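Local coordinates for adhesion G-protein coupled receptor G6 (Danio rerio, PDB 6V55) that is an adhesion G-protein-coupled receptor linked to myelination, whose calcium-binding extracellular region probably takes part in cell adhesion and control of signalling, at residues T508-S513 / M518-Q523; T618-S623 / S670-M675. All blocks are in the same frame, centred on the assembly; numbering follows the deposited sequence.

Contact 1: residues T508-S513 / M518-Q523; sequences TSITVS and MDVAVQ
I510 and V512 meet V520 through branched aliphatic groups, with no flat group among the touching atoms. The nearest amide to describe is the side chain of Q523, about a turn further along helix 517-527, which takes no part across the contact and folds back on its own helix: NE2 donates to D519 O at 3.1 Å with an N-H...O angle of 140°, and the acceptor lies 24° out of the amide plane. The bond is therefore bent and tilted. D519 O also receives the ordinary helical bond from Q523 N at 3.2 Å, so both nitrogens of one residue grip a single carbonyl.

In the fold this is a loop lying back along the helix it leads into, at the helical part of what is probably the GAIN domain that carries the GPS motif.

Across the contact, V520 offers one methyl to each partner. Its CG2 takes I510, with CD1 of the isoleucine at 3.8 Å and the isoleucine CG2 at 4.2 Å; the two side chains run past one another in opposite directions. The other branch, V520 CG1, lies anti to the backbone N (chi1 167°) and meets V512 CG1 at 4.1 Å, where the valines cross nearly at right angles. V520 is buried and contributes 64 of the 123 Å² enclosed.

Helix 534-550 packs against the same valines: L547 touches V520, whereas K543 and I550 touch V512. K543 NZ is also hydrogen-bonded to the carbonyl oxygens of T508 and I510, tying the loop to that helix. At the turn into helix 517-527, N516 OD1 accepts a hydrogen bond from S513 N.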
# COMPACT_ATOMS: atom_id res chain seq x y z
N THR A 508 16.09 -4.68 -26.28
CA THR A 508 16.61 -4.77 -27.63
C THR A 508 16.05 -5.95 -28.42
O THR A 508 16.08 -5.92 -29.65
CB THR A 508 18.13 -4.92 -27.61
OG1 THR A 508 18.46 -6.30 -27.42
CG2 THR A 508 18.72 -4.13 -26.48
N SER A 509 15.55 -6.98 -27.75
CA SER A 509 15.34 -8.24 -28.46
C SER A 509 14.00 -8.32 -29.15
O SER A 509 13.76 -9.27 -29.91
CB SER A 509 15.51 -9.41 -27.50
OG SER A 509 14.36 -9.55 -26.69
N ILE A 510 13.12 -7.36 -28.94
CA ILE A 510 11.85 -7.34 -29.66
C ILE A 510 12.12 -6.90 -31.10
O ILE A 510 13.11 -6.22 -31.41
CB ILE A 510 10.82 -6.44 -28.95
CG1 ILE A 510 9.40 -6.90 -29.24
CG2 ILE A 510 10.97 -4.95 -29.29
CD1 ILE A 510 8.34 -6.14 -28.45
N THR A 511 11.29 -7.38 -32.01
CA THR A 511 11.44 -7.11 -33.43
C THR A 511 10.22 -6.29 -33.86
O THR A 511 9.08 -6.75 -33.72
CB THR A 511 11.57 -8.41 -34.22
OG1 THR A 511 10.60 -9.35 -33.73
CG2 THR A 511 12.97 -8.99 -34.03
N VAL A 512 10.47 -5.07 -34.33
CA VAL A 512 9.38 -4.13 -34.54
C VAL A 512 8.71 -4.43 -35.87
O VAL A 512 9.35 -4.88 -36.83
CB VAL A 512 9.89 -2.68 -34.47
CG1 VAL A 512 10.22 -2.32 -33.04
CG2 VAL A 512 11.12 -2.51 -35.32
N SER A 513 7.41 -4.22 -35.92
CA SER A 513 6.60 -4.36 -37.11
C SER A 513 5.81 -3.08 -37.24
O SER A 513 5.84 -2.25 -36.33
CB SER A 513 5.63 -5.53 -37.02
OG SER A 513 4.64 -5.28 -36.02
N MET A 518 3.29 0.88 -32.41
CA MET A 518 2.60 1.72 -31.44
C MET A 518 2.73 1.16 -30.03
O MET A 518 2.84 1.94 -29.07
CB MET A 518 1.13 1.86 -31.83
CG MET A 518 0.44 3.12 -31.31
SD MET A 518 1.52 4.56 -31.36
CE MET A 518 0.77 5.70 -30.24
N ASP A 519 2.76 -0.17 -29.88
CA ASP A 519 2.86 -0.78 -28.56
C ASP A 519 4.26 -0.66 -27.99
O ASP A 519 4.41 -0.35 -26.79
CB ASP A 519 2.43 -2.24 -28.63
CG ASP A 519 2.08 -2.82 -27.26
OD1 ASP A 519 1.00 -2.45 -26.72
OD2 ASP A 519 2.89 -3.64 -26.74
N VAL A 520 5.29 -0.89 -28.83
CA VAL A 520 6.69 -0.76 -28.43
C VAL A 520 7.02 0.67 -28.01
O VAL A 520 7.62 0.90 -26.96
CB VAL A 520 7.60 -1.21 -29.59
CG1 VAL A 520 9.06 -0.82 -29.36
CG2 VAL A 520 7.50 -2.66 -29.79
N ALA A 521 6.57 1.66 -28.81
CA ALA A 521 6.89 3.06 -28.56
C ALA A 521 6.24 3.56 -27.28
O ALA A 521 6.87 4.33 -26.55
CB ALA A 521 6.46 3.91 -29.74
N VAL A 522 5.02 3.10 -26.98
CA VAL A 522 4.31 3.47 -25.76
C VAL A 522 5.04 2.92 -24.53
O VAL A 522 5.26 3.66 -23.55
CB VAL A 522 2.85 2.99 -25.85
CG1 VAL A 522 2.23 2.80 -24.53
CG2 VAL A 522 2.01 3.99 -26.60
N GLN A 523 5.52 1.67 -24.59
CA GLN A 523 6.21 1.08 -23.44
C GLN A 523 7.56 1.74 -23.18
O GLN A 523 7.86 2.08 -22.03
CB GLN A 523 6.38 -0.43 -23.60
CG GLN A 523 5.10 -1.30 -23.71
CD GLN A 523 3.80 -0.65 -23.22
OE1 GLN A 523 3.63 -0.30 -22.03
NE2 GLN A 523 2.86 -0.49 -24.15

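Contact 2: residues T618-S623 / S670-M675; sequences TNFNGS and SRINFM
S623 and I672 bring their segments closest, with CA atoms 9.3 Å apart, a separation spanned by side chains and not by backbone bonding. The two belong to different sheets: S623 starts strand 623-628 and pairs through its backbone with L653, whereas I672 lies on strand 671-677 and pairs with S613. This face-to-face placing of sheets is consistent with the beta-sandwich part of a GAIN domain. Residues 618-622 form the loop that leads into the first strand. There G622, at phi 112° and psi 170°, has a backbone conformation that a side chain would hinder, and its N sits 3.6 Å above the plane of the F620 ring, over the centre.

I672 makes the contact through CD1, the terminal methyl of its side chain. CG1 is anti to the carbonyl carbon, and an extended second torsion (chi2 -169°) carries CD1 across to the other sheet. There the methyl meets S623, approaching OG at 3.8 Å and CB at 4.1 Å. The same methyl comes to the edge of the F620 ring, near its plane and more loosely. L615 touches both F620 and I672, and L653 touches both I672 and S623, filling in around the small 71 Å² interface. The ring atom of F620 nearest the isoleucine is CE1, 4.5 Å from I672 CD1.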
# COMPACT_ATOMS: atom_id res chain seq x y z
N THR A 618 5.59 26.44 -56.53
CA THR A 618 5.26 27.40 -57.59
C THR A 618 5.15 28.81 -57.04
O THR A 618 5.86 29.72 -57.47
CB THR A 618 3.95 27.00 -58.28
OG1 THR A 618 2.85 27.50 -57.51
CG2 THR A 618 3.84 25.47 -58.38
N ASN A 619 4.24 29.01 -56.08
CA ASN A 619 4.22 30.23 -55.30
C ASN A 619 5.00 29.96 -54.01
O ASN A 619 4.44 29.65 -52.96
CB ASN A 619 2.78 30.68 -55.03
CG ASN A 619 2.69 32.12 -54.42
OD1 ASN A 619 3.69 32.71 -53.97
ND2 ASN A 619 1.48 32.67 -54.44
N PHE A 620 6.31 30.09 -54.11
CA PHE A 620 7.14 30.24 -52.92
C PHE A 620 7.77 31.62 -53.02
O PHE A 620 8.61 31.87 -53.90
CB PHE A 620 8.19 29.13 -52.78
CG PHE A 620 9.07 29.28 -51.54
CD1 PHE A 620 8.62 28.84 -50.30
CD2 PHE A 620 10.33 29.90 -51.62
CE1 PHE A 620 9.42 28.98 -49.15
CE2 PHE A 620 11.13 30.07 -50.47
CZ PHE A 620 10.67 29.60 -49.24
N ASN A 621 7.36 32.53 -52.13
CA ASN A 621 7.92 33.87 -52.07
C ASN A 621 8.74 34.08 -50.80
O ASN A 621 9.06 35.22 -50.45
CB ASN A 621 6.79 34.91 -52.17
CG ASN A 621 7.24 36.23 -52.81
OD1 ASN A 621 8.37 36.34 -53.31
ND2 ASN A 621 6.36 37.24 -52.80
N GLY A 622 9.08 33.02 -50.10
CA GLY A 622 9.77 33.13 -48.83
C GLY A 622 8.90 32.68 -47.68
O GLY A 622 7.69 32.45 -47.82
N SER A 623 9.53 32.54 -46.51
CA SER A 623 8.85 31.99 -45.34
C SER A 623 9.59 32.43 -44.08
O SER A 623 10.82 32.55 -44.08
CB SER A 623 8.78 30.46 -45.40
OG SER A 623 7.70 29.94 -44.65
N SER A 670 8.49 19.18 -50.97
CA SER A 670 7.08 19.19 -50.60
C SER A 670 6.80 19.99 -49.35
O SER A 670 5.68 20.49 -49.19
CB SER A 670 6.58 17.75 -50.32
OG SER A 670 6.80 16.86 -51.40
N ARG A 671 7.76 20.08 -48.43
CA ARG A 671 7.48 20.44 -47.06
C ARG A 671 8.52 21.41 -46.56
O ARG A 671 9.59 21.53 -47.13
CB ARG A 671 7.49 19.22 -46.13
CG ARG A 671 6.35 18.28 -46.29
CD ARG A 671 6.86 16.87 -46.36
NE ARG A 671 5.77 15.90 -46.26
CZ ARG A 671 5.58 15.07 -45.24
NH1 ARG A 671 6.41 15.05 -44.20
NH2 ARG A 671 4.55 14.23 -45.26
N ILE A 672 8.19 22.09 -45.46
CA ILE A 672 9.18 22.74 -44.60
C ILE A 672 9.16 21.99 -43.28
O ILE A 672 8.09 21.68 -42.76
CB ILE A 672 8.87 24.23 -44.37
CG1 ILE A 672 8.44 24.88 -45.68
CG2 ILE A 672 10.09 24.93 -43.76
CD1 ILE A 672 8.35 26.38 -45.65
N ASN A 673 10.34 21.68 -42.76
CA ASN A 673 10.51 21.01 -41.49
C ASN A 673 11.06 21.99 -40.47
O ASN A 673 11.86 22.87 -40.80
CB ASN A 673 11.47 19.83 -41.63
CG ASN A 673 11.04 18.86 -42.72
OD1 ASN A 673 9.86 18.60 -42.88
ND2 ASN A 673 11.99 18.34 -43.49
N PHE A 674 10.67 21.84 -39.21
CA PHE A 674 11.18 22.74 -38.19
C PHE A 674 11.26 21.95 -36.90
O PHE A 674 10.31 21.27 -36.54
CB PHE A 674 10.25 23.96 -38.05
CG PHE A 674 10.77 25.06 -37.16
CD1 PHE A 674 10.52 25.04 -35.78
CD2 PHE A 674 11.43 26.15 -37.69
CE1 PHE A 674 10.97 26.05 -34.95
CE2 PHE A 674 11.88 27.19 -36.86
CZ PHE A 674 11.64 27.13 -35.48
N MET A 675 12.41 22.03 -36.21
CA MET A 675 12.60 21.43 -34.89
C MET A 675 13.21 22.46 -33.95
O MET A 675 14.11 23.22 -34.34
CB MET A 675 13.52 20.20 -34.92
CG MET A 675 13.19 19.20 -36.01
SD MET A 675 14.30 17.82 -36.12
CE MET A 675 14.53 17.86 -37.90

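Both contacts are partly buried and rest on one buried aliphatic residue, V520 in contact 1 and I672 in contact 2, each meeting more exposed partners. They hold different elements. Contact 1 is local, fastening a loop to the helix it precedes, whereas contact 2 joins one sheet to the first residue of a strand in another and to the loop before it. The chemistry follows: contact 1 is purely aliphatic, with both methyls of V520 in use, while contact 2 is smaller and sets a single methyl against a serine and an aromatic edge. Their centres are 34 Å apart and their nearest atoms about 17 Å apart.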